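Local coordinates for polyhedrin (Antheraea mylitta cypovirus 4, PDB 5A8S), which probably forms the crystalline matrix of viral occlusion bodies, the polyhedra, which are microcrystals of this protein, at residues R187-A191 against L192-N196. Residues are numbered along the deposited sequence; the frame is centred on the assembly and turned at random.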
loop_
_atom_site.group_PDB
_atom_site.type_symbol
_atom_site.label_atom_id
_atom_site.label_comp_id
_atom_site.label_asym_id
_atom_site.label_seq_id
_atom_site.Cartn_x
_atom_site.Cartn_y
_atom_site.Cartn_z
ATOM N N ARG A 187 -17.939 -8.342 9.370
ATOM C CA ARG A 187 -18.566 -9.546 9.899
ATOM C C ARG A 187 -19.141 -10.346 8.745
ATOM O O ARG A 187 -19.536 -9.772 7.728
ATOM C CB ARG A 187 -19.672 -9.161 10.883
ATOM C CG ARG A 187 -20.295 -10.328 11.646
ATOM C CD ARG A 187 -21.179 -9.801 12.769
ATOM N NE ARG A 187 -20.416 -8.859 13.585
ATOM C CZ ARG A 187 -20.921 -7.796 14.199
ATOM N NH1 ARG A 187 -22.221 -7.519 14.135
ATOM N NH2 ARG A 187 -20.117 -7.000 14.886
ATOM N N GLN A 188 -19.157 -11.670 8.875
ATOM C CA GLN A 188 -19.801 -12.504 7.870
ATOM C C GLN A 188 -21.192 -11.918 7.603
ATOM O O GLN A 188 -21.866 -11.461 8.521
ATOM C CB GLN A 188 -19.871 -13.980 8.317
ATOM C CG GLN A 188 -20.833 -14.294 9.456
ATOM C CD GLN A 188 -20.229 -14.100 10.842
ATOM O OE1 GLN A 188 -19.355 -13.259 11.042
ATOM N NE2 GLN A 188 -20.708 -14.879 11.813
ATOM N N ASP A 189 -21.595 -11.906 6.339
ATOM C CA ASP A 189 -22.864 -11.298 5.924
ATOM C C ASP A 189 -23.993 -12.307 6.096
ATOM O O ASP A 189 -24.615 -12.725 5.121
ATOM C CB ASP A 189 -22.753 -10.853 4.459
ATOM C CG ASP A 189 -23.953 -10.045 3.977
ATOM O OD1 ASP A 189 -24.669 -9.444 4.799
ATOM O OD2 ASP A 189 -24.157 -9.987 2.748
ATOM N N GLY A 190 -24.257 -12.700 7.338
ATOM C CA GLY A 190 -25.152 -13.816 7.598
ATOM C C GLY A 190 -24.554 -15.071 6.999
ATOM O O GLY A 190 -23.371 -15.344 7.195
ATOM N N ALA A 191 -25.367 -15.807 6.244
ATOM C CA ALA A 191 -24.945 -17.026 5.562
ATOM C C ALA A 191 -24.317 -16.758 4.186
ATOM O O ALA A 191 -23.805 -17.683 3.538
ATOM C CB ALA A 191 -26.132 -17.960 5.412
ATOM N N LEU A 192 -24.357 -15.505 3.738
ATOM C CA LEU A 192 -23.710 -15.123 2.483
ATOM C C LEU A 192 -22.288 -14.640 2.761
ATOM O O LEU A 192 -22.044 -13.947 3.746
ATOM C CB LEU A 192 -24.497 -14.005 1.793
ATOM C CG LEU A 192 -24.036 -13.617 0.384
ATOM C CD1 LEU A 192 -24.847 -14.373 -0.660
ATOM C CD2 LEU A 192 -24.184 -12.122 0.169
ATOM N N ASN A 193 -21.360 -15.008 1.889
ATOM C CA ASN A 193 -19.967 -14.577 2.004
ATOM C C ASN A 193 -19.675 -13.488 0.975
ATOM O O ASN A 193 -19.624 -13.762 -0.226
ATOM C CB ASN A 193 -19.026 -15.768 1.782
ATOM C CG ASN A 193 -17.566 -15.435 2.079
ATOM O OD1 ASN A 193 -17.193 -14.265 2.209
ATOM N ND2 ASN A 193 -16.731 -16.468 2.188
ATOM N N ARG A 194 -19.493 -12.250 1.435
ATOM C CA ARG A 194 -19.294 -11.139 0.510
ATOM C C ARG A 194 -17.915 -11.190 -0.151
ATOM O O ARG A 194 -17.648 -10.453 -1.111
ATOM C CB ARG A 194 -19.536 -9.796 1.198
ATOM C CG ARG A 194 -21.037 -9.460 1.354
ATOM C CD ARG A 194 -21.247 -8.036 1.847
ATOM N NE ARG A 194 -20.785 -7.089 0.845
ATOM C CZ ARG A 194 -19.836 -6.181 1.037
ATOM N NH1 ARG A 194 -19.245 -6.058 2.225
ATOM N NH2 ARG A 194 -19.481 -5.388 0.032
ATOM N N PHE A 195 -17.047 -12.062 0.359
ATOM C CA PHE A 195 -15.736 -12.314 -0.257
ATOM C C PHE A 195 -15.808 -13.491 -1.235
ATOM O O PHE A 195 -14.789 -14.003 -1.690
ATOM C CB PHE A 195 -14.674 -12.592 0.820
ATOM C CG PHE A 195 -14.443 -11.433 1.753
ATOM C CD1 PHE A 195 -15.301 -11.203 2.819
ATOM C CD2 PHE A 195 -13.378 -10.561 1.551
ATOM C CE1 PHE A 195 -15.108 -10.134 3.674
ATOM C CE2 PHE A 195 -13.167 -9.488 2.410
ATOM C CZ PHE A 195 -14.044 -9.269 3.476
ATOM N N ASN A 196 -17.025 -13.903 -1.565
ATOM C CA ASN A 196 -17.232 -15.088 -2.373
ATOM C C ASN A 196 -17.985 -14.779 -3.657
ATOM O O ASN A 196 -18.860 -13.914 -3.690
ATOM C CB ASN A 196 -18.006 -16.126 -1.566
ATOM C CG ASN A 196 -18.397 -17.327 -2.397
ATOM O OD1 ASN A 196 -19.581 -17.637 -2.562
ATOM N ND2 ASN A 196 -17.399 -18.000 -2.946
#
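D189 and L192 meet round a type II' beta turn, a local contact at the surface of the polyhedrin chain, in the loop that leads from strand 179-185 to helix 200-205. The turn is closed by L192 N, which donates to D189 O at 3.1 Å. The N-H...O angle is 142°, and the donor stands well above the carbonyl plane. In the other direction, D189 N to L192 O is a weak bond at best. G190 takes the first corner of the turn with a positive phi, as type II' geometry requires, and A191 takes the second.

On one flank of the turn the side chains of D189 and L192 run side by side in the same direction. Each has CG anti to its own backbone nitrogen (chi1 -173° in both), which brings D189 OD2 within 3.3 Å of L192 CD2. The same carboxylate oxygen also lies 3.5 Å from R194 CG, against the aliphatic part of the arginine. This is van der Waals packing and not a salt bridge: the R194 chain bends at chi3 and leaves NE 4.8 Å from D189 OD2, although the opposite charges probably still attract weakly.

Past the turn the chain bends again, in a type I turn from N193 to N196. N193 OD1 accepts from F195 N at 2.9 Å, making an Asx turn.

Beyond the loop, the R194 guanidinium makes a salt bridge through NH1 to D60, and Q34 accepts from the same nitrogen. R194 O bonds to T203 of helix 200-205, against which F195 also packs, while F195 further touches A201 of a second subunit.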